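Local coordinates for protein-glutaminase (Chryseobacterium proteolyticum, PDB 2ZK9) that catalyses the deamidation of glutamine side chains in proteins, hydrolysing the amide to leave glutamate and release ammonia, at residues N16-E21 with I102-F107; K48-L53 with C60-V65; A120-S125 with A129-Y134; A135-A138 with Y143-P146. All blocks are in the same frame, centred on the assembly; numbering follows the deposited sequence. Where two conformers were deposited one is given.

How the interactions relate
Interactions 1 and 2 lie in the buried interior, interaction 4 is partly buried and interaction 3 is at the surface. The first two share a core: Met49 of helix 42-55 packs on Ile18, Ile102 and Pro104. Interaction 1 is purely aliphatic across its interface, whereas interaction 2 adds the long stems of two basic side chains whose polar ends bond elsewhere. Interactions 2, 3 and 4 reach the same sheet, because strand 61-66 pairs with strand 130-138, and interactions 3 and 4 use successive parts of the latter. In interactions 3 and 4 an alanine methyl makes the close contact: against a valine in the first, over a guanidinium face in the second.

Interaction 1. Residues N16-E21 with I102-F107; sequences NQIKNE and IDPSLF. Unlike the reference sequence in segment 16-21: Glu21 (reference Gln).
Asp103 OD1 holds together the turn that sets Pro104 against Ile18 of helix 8-19. It accepts from the backbone N of Ser105 at 3.0 Å and, in one of the two conformers of that serine, also from Ser105 OG at 2.7 Å. The N-H arrives from above the carboxylate, 45° out of its plane, while the hydroxyl uses the syn side and keeps closer to the plane. Bonding to the amide two residues on defines an Asx turn, which Asp103 O tightens by accepting from the N atoms of both Leu106 and Phe107. Proline suits the place between: it brings no N-H that needs a partner, and its ring gives the helix an apolar surface.

Across the interface the contact is aliphatic. Ile18 divides its branches, CG2 meeting Pro104 CG at 4.1 Å and CD1 meeting Ile102 CG2 at 4.0 Å. Its CG1 lies opposite the carbonyl carbon (chi1 -73°) and the chain stays extended to CD1, which spreads the two methyls toward different neighbours. The side chains of Ile18 and Pro104 cross at about a right angle. Met49 and Phe35 pack on both Ile18 and Pro104. The other carboxylate oxygen, Asp103 OD2, bonds to His83 NE2 and Trp117 NE1, a His-Asp pairing consistent with the catalytic triad of papain-like enzymes, the clan to which this family belongs.

Interaction 2. Residues K48-L53 with C60-V65; sequences KMRQIL and CEKQFV
Cys60 points its side chain at Arg50 and Leu53, joining helix 42-55 to the start of strand 61-66 in helix-against-sheet packing, consistent with the papain-like fold of its clan. The cysteine sits where two side chains approach from different directions. Leu53 reaches it with one branch, CD2 touching Cys60 CB at 3.8 Å, while the stem of Arg50 passes its sulfur, Cys60 SG lying 4.1 Å from Arg50 CB and equally far from Arg50 CG. A small, rather apolar thiol fits this buried place between them.

Beyond the sulfur the chain of Arg50 stays extended as far as NE, and its CD comes within 4.3 Å of Lys62 CE. CB of Lys62 does not point at the helix, but the bend at the second torsion (chi2 -68°) swings CE toward Arg50 CD. Long flexible side chains suit both positions, since their hydrocarbon parts can pack inside while charged ends separate. Arg50 NE forms a salt bridge with Asp59, which probably offsets its charge. Lys62 NZ turns elsewhere, to His47 ND1 and to the carbonyl oxygens of Gly139 and Val141, which probably help to stabilise the buried ammonium. Arg50 NE and Lys62 NZ stay 5.8 Å apart.

Interaction 3. Residues A120-S125 with A129-Y134; sequences ACVNTS and ASVSSY
Val122 packs against three consecutive residues, Ala129, Ser130 and Val131, and its apolar contacts dominate the interface. The methyl of Ala129 lies close to the valine backbone, CB 3.6 Å from Val122 CA and 3.7 Å from Val122 CB. Alanine suits this closeness, because the two segments pass with the CA atoms of Val122 and Ala129 only 4.8 Å apart. With Val122 CG1 set opposite its carbonyl carbon (chi1 -75°), that methyl reaches over the peptide backbone of Ser130, 3.5 Å from Ser130 C. The same CG1 meets Val131 CG2 at 3.7 Å, methyl against methyl. Ser130, whose CB points away from Val122, lends its backbone to the contact, and a small polar side chain is well placed facing outward.

Polar bonding shapes the loop itself. Asn123 OD1 accepts from Ser125 N at 3.0 Å and from Ser125 OG at 2.7 Å, both arriving over the same face of the amide. The N-H lies closer to the carbonyl plane, tilted 21° from it, and the hydroxyl stands well above it. This is an Asx turn, leading into the 3-10 turn at Thr124 and Ser125.

Covalently, Cys126 between the segments is disulfide-bonded to Cys77, and Cys121 and Asn123 bond by their backbones to Lys70. The loop after helix 114-120 packs on the start of strand 130-138, an edge strand of the mixed sheet with a classic beta bulge farther along.

Interaction 4. Residues A135-A138 with Y143-P146; sequences ANTA and YRSP
The methyl of Ala135 lies over the guanidinium of Arg144, and here the two segments are most closely packed. In one of the two conformers of the arginine, Ala135 CB stands 3.3 Å above the plane of the group, over its centre, and 3.4 Å from Arg144 CZ. A single methyl can come this near to a flat face, and alanine supplies it without any bulk at the sides. Arg144 reaches the spot by stretching out: CG stands opposite the backbone N (chi1 172°) and the chain remains extended to NE, so that the whole length spans the gap between the strands.

That gap is wide at the backbone level, the nearest CA atoms, those of Thr137 and Arg144, being 8.1 Å apart. Strand 130-138 belongs to the main mixed sheet, where it runs antiparallel to strand 61-66, whereas strand 141-144 pairs with 150-152 in a separate two-stranded antiparallel sheet. The contact therefore joins two sheets through side chains. Asn148 OD1 accepts from Arg144 NE, and Tyr150 touches both Thr137 and Arg144.

The side chain of Thr137 crosses that of Arg144 obliquely, CG2 meeting Arg144 CD at 3.6 Å. The hydroxyl of Thr137 turns instead toward the outer end of the strand, where OG1 donates to Ala138 O at 2.9 Å. Packing between the segments ceases there, and Ala138 is exposed to solvent, as is Pro146.

Interaction 1. Residues N16-E21 with I102-F107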
# COMPACT_ATOMS: atom_id res chain seq x y z
N ASN A 16 8.61 -6.98 8.09
CA ASN A 16 9.94 -7.20 7.56
C ASN A 16 9.92 -7.94 6.23
O ASN A 16 10.71 -7.63 5.31
CB ASN A 16 10.79 -7.93 8.62
CG ASN A 16 11.12 -7.06 9.80
OD1 ASN A 16 11.13 -5.83 9.77
ND2 ASN A 16 11.38 -7.79 10.90
N GLN A 17 9.06 -8.94 6.12
CA GLN A 17 8.94 -9.67 4.86
C GLN A 17 8.55 -8.74 3.73
O GLN A 17 9.08 -8.86 2.61
CB GLN A 17 7.92 -10.81 4.96
CG GLN A 17 8.35 -11.89 5.98
CD GLN A 17 7.25 -12.89 6.05
OE1 GLN A 17 6.84 -13.35 4.98
NE2 GLN A 17 6.75 -13.18 7.24
N ILE A 18 7.62 -7.86 3.99
CA ILE A 18 7.21 -6.85 2.97
C ILE A 18 8.35 -5.94 2.65
O ILE A 18 8.64 -5.70 1.46
CB ILE A 18 5.96 -6.11 3.51
CG1 ILE A 18 4.72 -7.02 3.46
CG2 ILE A 18 5.74 -4.86 2.67
CD1 ILE A 18 3.56 -6.50 4.24
N LYS A 19 9.03 -5.41 3.66
CA LYS A 19 10.11 -4.46 3.42
C LYS A 19 11.22 -5.11 2.62
O LYS A 19 11.86 -4.48 1.77
CB LYS A 19 10.60 -3.83 4.72
CG LYS A 19 11.43 -2.55 4.40
CD LYS A 19 11.76 -1.71 5.61
CE LYS A 19 12.56 -0.50 5.34
NZ LYS A 19 13.05 0.15 6.55
N ASN A 20 11.46 -6.38 2.87
CA ASN A 20 12.50 -7.13 2.15
C ASN A 20 12.22 -7.25 0.66
O ASN A 20 13.16 -7.57 -0.09
CB ASN A 20 12.69 -8.52 2.77
CG ASN A 20 13.45 -8.49 4.06
OD1 ASN A 20 14.04 -7.49 4.44
ND2 ASN A 20 13.41 -9.70 4.66
N GLU A 21 11.00 -7.04 0.20
CA GLU A 21 10.66 -7.09 -1.20
C GLU A 21 10.70 -5.73 -1.88
O GLU A 21 10.32 -5.60 -3.03
CB GLU A 21 9.27 -7.74 -1.41
CG GLU A 21 9.26 -9.19 -0.95
CD GLU A 21 10.31 -10.02 -1.65
OE1 GLU A 21 10.97 -10.89 -0.94
OE2 GLU A 21 10.50 -9.86 -2.86
N ILE A 102 0.10 -0.99 6.95
CA ILE A 102 1.47 -1.20 6.47
C ILE A 102 1.57 -0.50 5.15
O ILE A 102 0.84 -0.80 4.19
CB ILE A 102 1.85 -2.68 6.40
CG1 ILE A 102 1.86 -3.28 7.83
CG2 ILE A 102 3.17 -2.83 5.70
CD1 ILE A 102 2.17 -4.76 7.91
N ASP A 103 2.47 0.49 5.06
CA ASP A 103 2.68 1.21 3.82
C ASP A 103 4.10 1.79 3.81
O ASP A 103 4.32 2.95 4.13
CB ASP A 103 1.70 2.36 3.62
CG ASP A 103 1.89 3.07 2.32
OD1 ASP A 103 2.79 2.65 1.52
OD2 ASP A 103 1.15 4.03 2.07
N PRO A 104 5.07 0.99 3.40
CA PRO A 104 6.46 1.49 3.30
C PRO A 104 6.70 2.58 2.31
O PRO A 104 7.80 3.14 2.31
CB PRO A 104 7.23 0.20 2.94
CG PRO A 104 6.44 -0.91 3.51
CD PRO A 104 5.02 -0.47 3.21
N SER A 105 5.76 2.92 1.45
CA SER A 105 5.93 4.11 0.61
C SER A 105 5.86 5.42 1.41
O SER A 105 6.37 6.41 0.95
CB SER A 105 5.00 4.14 -0.60
OG SER A 105 3.63 4.43 -0.29
N LEU A 106 5.22 5.37 2.57
CA LEU A 106 5.07 6.53 3.46
C LEU A 106 5.73 6.32 4.81
O LEU A 106 6.09 7.32 5.44
CB LEU A 106 3.60 6.91 3.61
CG LEU A 106 2.92 7.38 2.32
CD1 LEU A 106 1.44 7.63 2.60
CD2 LEU A 106 3.58 8.60 1.75
N PHE A 107 5.79 5.11 5.31
CA PHE A 107 6.27 4.78 6.62
C PHE A 107 7.18 3.57 6.51
O PHE A 107 6.76 2.40 6.59
CB PHE A 107 5.10 4.53 7.59
CG PHE A 107 4.27 5.76 7.78
CD1 PHE A 107 4.61 6.70 8.72
CD2 PHE A 107 3.13 5.95 7.03
CE1 PHE A 107 3.84 7.80 8.96
CE2 PHE A 107 2.35 7.07 7.21
CZ PHE A 107 2.68 7.96 8.19

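Interaction 2. Residues K48-L53 with C60-V65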
# COMPACT_ATOMS: atom_id res chain seq x y z
N LYS A 48 0.22 -6.58 -3.76
CA LYS A 48 1.43 -7.39 -3.59
C LYS A 48 1.76 -7.59 -2.12
O LYS A 48 2.15 -8.68 -1.70
CB LYS A 48 2.60 -6.78 -4.34
CG LYS A 48 3.79 -7.69 -4.53
CD LYS A 48 3.53 -8.84 -5.50
CE LYS A 48 4.78 -9.62 -5.79
NZ LYS A 48 4.53 -10.80 -6.62
N MET A 49 1.58 -6.54 -1.31
CA MET A 49 1.72 -6.72 0.14
C MET A 49 0.75 -7.76 0.67
O MET A 49 1.10 -8.59 1.50
CB MET A 49 1.51 -5.40 0.88
CG MET A 49 2.62 -4.38 0.62
SD MET A 49 2.56 -2.98 1.78
CE MET A 49 1.22 -2.00 1.10
N ARG A 50 -0.48 -7.72 0.18
CA ARG A 50 -1.49 -8.71 0.57
C ARG A 50 -1.07 -10.11 0.16
O ARG A 50 -1.26 -11.03 0.94
CB ARG A 50 -2.84 -8.35 -0.01
CG ARG A 50 -3.87 -9.45 0.23
CD ARG A 50 -5.22 -8.98 -0.23
NE ARG A 50 -6.26 -10.05 -0.04
CZ ARG A 50 -6.66 -10.86 -0.96
NH1 ARG A 50 -6.22 -10.81 -2.24
NH2 ARG A 50 -7.60 -11.78 -0.64
N GLN A 51 -0.44 -10.28 -1.01
CA GLN A 51 0.03 -11.58 -1.42
C GLN A 51 1.05 -12.11 -0.41
O GLN A 51 1.07 -13.32 -0.11
CB GLN A 51 0.61 -11.55 -2.83
CG GLN A 51 1.13 -12.88 -3.34
CD GLN A 51 1.87 -12.79 -4.66
OE1 GLN A 51 2.80 -12.03 -4.77
NE2 GLN A 51 1.36 -13.56 -5.66
N ILE A 52 1.93 -11.27 0.10
CA ILE A 52 2.90 -11.70 1.10
C ILE A 52 2.18 -12.16 2.38
O ILE A 52 2.50 -13.20 2.94
CB ILE A 52 3.94 -10.61 1.38
CG1 ILE A 52 4.77 -10.38 0.10
CG2 ILE A 52 4.77 -10.96 2.59
CD1 ILE A 52 5.63 -9.17 0.11
N LEU A 53 1.17 -11.42 2.82
CA LEU A 53 0.40 -11.89 3.97
C LEU A 53 -0.26 -13.24 3.67
O LEU A 53 -0.20 -14.15 4.51
CB LEU A 53 -0.70 -10.88 4.39
CG LEU A 53 -0.28 -9.96 5.59
CD1 LEU A 53 0.89 -9.09 5.22
CD2 LEU A 53 -1.46 -9.12 6.01
N CYS A 60 -6.01 -9.48 5.01
CA CYS A 60 -6.10 -8.16 5.55
C CYS A 60 -7.24 -7.42 4.87
O CYS A 60 -7.87 -7.94 3.96
CB CYS A 60 -4.78 -7.43 5.36
SG CYS A 60 -4.26 -7.28 3.63
N GLU A 61 -7.47 -6.20 5.36
CA GLU A 61 -8.32 -5.25 4.65
C GLU A 61 -7.49 -4.35 3.79
O GLU A 61 -6.23 -4.28 3.92
CB GLU A 61 -9.11 -4.42 5.69
CG GLU A 61 -10.21 -5.25 6.37
CD GLU A 61 -10.80 -4.48 7.52
OE1 GLU A 61 -10.15 -4.38 8.59
OE2 GLU A 61 -11.91 -3.86 7.35
N LYS A 62 -8.11 -3.58 2.94
CA LYS A 62 -7.56 -2.38 2.32
C LYS A 62 -8.19 -1.18 3.02
O LYS A 62 -9.37 -1.23 3.36
CB LYS A 62 -7.82 -2.28 0.84
CG LYS A 62 -7.33 -3.40 -0.04
CD LYS A 62 -5.81 -3.48 -0.14
CE LYS A 62 -5.31 -4.70 -0.87
NZ LYS A 62 -5.87 -4.73 -2.23
N GLN A 63 -7.43 -0.10 3.14
CA GLN A 63 -8.07 1.19 3.37
C GLN A 63 -7.76 2.07 2.15
O GLN A 63 -6.60 2.21 1.75
CB GLN A 63 -7.60 1.88 4.65
CG GLN A 63 -8.39 3.15 4.94
CD GLN A 63 -8.17 3.72 6.32
OE1 GLN A 63 -7.54 4.77 6.48
NE2 GLN A 63 -8.64 3.02 7.35
N PHE A 64 -8.82 2.65 1.59
CA PHE A 64 -8.76 3.63 0.54
C PHE A 64 -9.03 4.99 1.12
O PHE A 64 -9.99 5.15 1.87
CB PHE A 64 -9.78 3.34 -0.55
CG PHE A 64 -9.51 2.07 -1.33
CD1 PHE A 64 -8.80 2.10 -2.52
CD2 PHE A 64 -9.95 0.83 -0.89
CE1 PHE A 64 -8.49 0.96 -3.22
CE2 PHE A 64 -9.65 -0.33 -1.57
CZ PHE A 64 -8.92 -0.28 -2.77
N VAL A 65 -8.22 5.99 0.75
CA VAL A 65 -8.47 7.37 1.15
C VAL A 65 -8.54 8.21 -0.11
O VAL A 65 -7.80 7.94 -1.06
CB VAL A 65 -7.37 7.84 2.16
CG1 VAL A 65 -5.97 7.77 1.62
CG2 VAL A 65 -7.67 9.26 2.63

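Interaction 3. Residues A120-S125 with A129-Y134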
# COMPACT_ATOMS: atom_id res chain seq x y z
N ALA A 120 -0.53 11.49 6.65
CA ALA A 120 0.59 11.55 5.72
C ALA A 120 0.17 11.68 4.29
O ALA A 120 1.01 12.02 3.44
CB ALA A 120 1.49 10.34 5.90
N CYS A 121 -1.10 11.41 3.98
CA CYS A 121 -1.66 11.62 2.65
C CYS A 121 -2.18 13.02 2.42
O CYS A 121 -2.66 13.31 1.33
CB CYS A 121 -2.79 10.60 2.42
SG CYS A 121 -2.26 8.88 2.42
N VAL A 122 -2.10 13.87 3.44
CA VAL A 122 -2.49 15.27 3.34
C VAL A 122 -1.36 16.12 3.92
O VAL A 122 -1.55 16.94 4.81
CB VAL A 122 -3.86 15.54 3.95
CG1 VAL A 122 -4.94 14.98 3.00
CG2 VAL A 122 -4.01 15.00 5.37
N ASN A 123 -0.16 15.93 3.39
CA ASN A 123 1.06 16.53 3.89
C ASN A 123 1.18 17.95 3.34
O ASN A 123 1.49 18.13 2.16
CB ASN A 123 2.24 15.64 3.50
CG ASN A 123 3.53 16.10 4.12
OD1 ASN A 123 3.73 17.27 4.42
ND2 ASN A 123 4.42 15.13 4.30
N THR A 124 0.99 18.94 4.18
CA THR A 124 1.01 20.33 3.72
C THR A 124 2.37 20.89 3.45
O THR A 124 2.47 21.98 2.89
CB THR A 124 0.25 21.19 4.73
OG1 THR A 124 0.85 21.07 6.02
CG2 THR A 124 -1.22 20.81 4.79
N SER A 125 3.46 20.14 3.67
CA SER A 125 4.74 20.51 3.08
C SER A 125 4.70 20.38 1.54
O SER A 125 5.64 20.81 0.85
CB SER A 125 5.92 19.76 3.69
OG SER A 125 5.92 18.39 3.35
N ALA A 129 -4.08 20.45 1.08
CA ALA A 129 -4.41 19.04 1.05
C ALA A 129 -5.60 18.77 1.95
O ALA A 129 -5.73 19.39 3.00
CB ALA A 129 -3.21 18.21 1.48
N SER A 130 -6.45 17.82 1.57
CA SER A 130 -7.59 17.46 2.39
C SER A 130 -8.10 16.08 2.01
O SER A 130 -8.01 15.67 0.86
CB SER A 130 -8.74 18.47 2.26
OG SER A 130 -9.17 18.62 0.94
N VAL A 131 -8.68 15.39 2.99
CA VAL A 131 -9.36 14.11 2.80
C VAL A 131 -10.85 14.37 2.57
O VAL A 131 -11.47 15.05 3.36
CB VAL A 131 -9.17 13.19 4.00
CG1 VAL A 131 -10.04 11.95 3.90
CG2 VAL A 131 -7.69 12.78 4.19
N SER A 132 -11.39 13.83 1.49
CA SER A 132 -12.82 13.93 1.22
C SER A 132 -13.56 12.73 1.79
O SER A 132 -14.70 12.87 2.29
CB SER A 132 -13.16 14.03 -0.26
OG SER A 132 -12.58 12.99 -1.01
N SER A 133 -12.99 11.53 1.79
CA SER A 133 -13.60 10.35 2.39
C SER A 133 -12.52 9.27 2.53
O SER A 133 -11.45 9.36 1.96
CB SER A 133 -14.75 9.78 1.55
OG SER A 133 -14.29 9.25 0.33
N TYR A 134 -12.86 8.22 3.28
CA TYR A 134 -12.04 7.01 3.31
C TYR A 134 -12.95 5.83 3.53
O TYR A 134 -14.08 5.98 4.03
CB TYR A 134 -10.92 7.05 4.35
CG TYR A 134 -11.31 6.85 5.76
CD1 TYR A 134 -11.76 7.95 6.50
CD2 TYR A 134 -11.28 5.63 6.41
CE1 TYR A 134 -12.13 7.81 7.81
CE2 TYR A 134 -11.65 5.47 7.74
CZ TYR A 134 -12.09 6.60 8.44
OH TYR A 134 -12.47 6.54 9.74

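Interaction 4. Residues A135-A138 with Y143-P146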
# COMPACT_ATOMS: atom_id res chain seq x y z
N ALA A 135 -12.51 4.65 3.16
CA ALA A 135 -13.33 3.44 3.29
C ALA A 135 -12.41 2.24 3.46
O ALA A 135 -11.39 2.13 2.78
CB ALA A 135 -14.17 3.27 2.05
N ASN A 136 -12.82 1.32 4.29
CA ASN A 136 -12.17 0.03 4.41
C ASN A 136 -12.89 -0.98 3.55
O ASN A 136 -14.11 -0.93 3.44
CB ASN A 136 -12.19 -0.50 5.84
CG ASN A 136 -11.37 0.41 6.76
OD1 ASN A 136 -10.45 1.08 6.34
ND2 ASN A 136 -11.68 0.34 8.02
N THR A 137 -12.15 -1.89 2.94
CA THR A 137 -12.71 -2.98 2.17
C THR A 137 -12.03 -4.27 2.56
O THR A 137 -10.95 -4.29 3.13
CB THR A 137 -12.54 -2.81 0.66
OG1 THR A 137 -11.15 -2.94 0.30
CG2 THR A 137 -12.98 -1.43 0.17
N ALA A 138 -12.64 -5.37 2.14
CA ALA A 138 -11.89 -6.63 2.14
C ALA A 138 -10.61 -6.48 1.35
O ALA A 138 -10.53 -5.73 0.36
CB ALA A 138 -12.76 -7.73 1.49
N TYR A 143 -9.27 -2.15 -6.35
CA TYR A 143 -9.59 -0.73 -6.40
C TYR A 143 -11.08 -0.56 -6.04
O TYR A 143 -11.92 -1.33 -6.48
CB TYR A 143 -9.30 -0.09 -7.74
CG TYR A 143 -9.73 1.34 -7.84
CD1 TYR A 143 -9.07 2.36 -7.09
CD2 TYR A 143 -10.85 1.72 -8.55
CE1 TYR A 143 -9.49 3.67 -7.13
CE2 TYR A 143 -11.26 3.02 -8.62
CZ TYR A 143 -10.58 4.00 -7.91
OH TYR A 143 -11.05 5.29 -8.00
N ARG A 144 -11.34 0.50 -5.29
CA ARG A 144 -12.66 0.93 -4.87
C ARG A 144 -12.87 2.37 -5.32
O ARG A 144 -12.11 3.24 -4.90
CB ARG A 144 -12.84 0.89 -3.35
CG ARG A 144 -14.15 1.52 -2.89
CD ARG A 144 -14.29 1.52 -1.38
NE ARG A 144 -15.58 2.04 -0.92
CZ ARG A 144 -15.89 3.32 -0.83
NH1 ARG A 144 -15.04 4.25 -1.16
NH2 ARG A 144 -17.08 3.68 -0.39
N SER A 145 -13.86 2.59 -6.18
CA SER A 145 -14.13 3.98 -6.57
C SER A 145 -14.79 4.75 -5.44
O SER A 145 -15.33 4.16 -4.54
CB SER A 145 -15.06 3.94 -7.81
OG SER A 145 -16.35 3.61 -7.38
N PRO A 146 -14.76 6.10 -5.47
CA PRO A 146 -15.44 6.88 -4.43
C PRO A 146 -16.92 6.53 -4.34
O PRO A 146 -17.47 6.72 -3.26
CB PRO A 146 -15.20 8.32 -4.84
CG PRO A 146 -13.94 8.24 -5.67
CD PRO A 146 -14.01 6.92 -6.39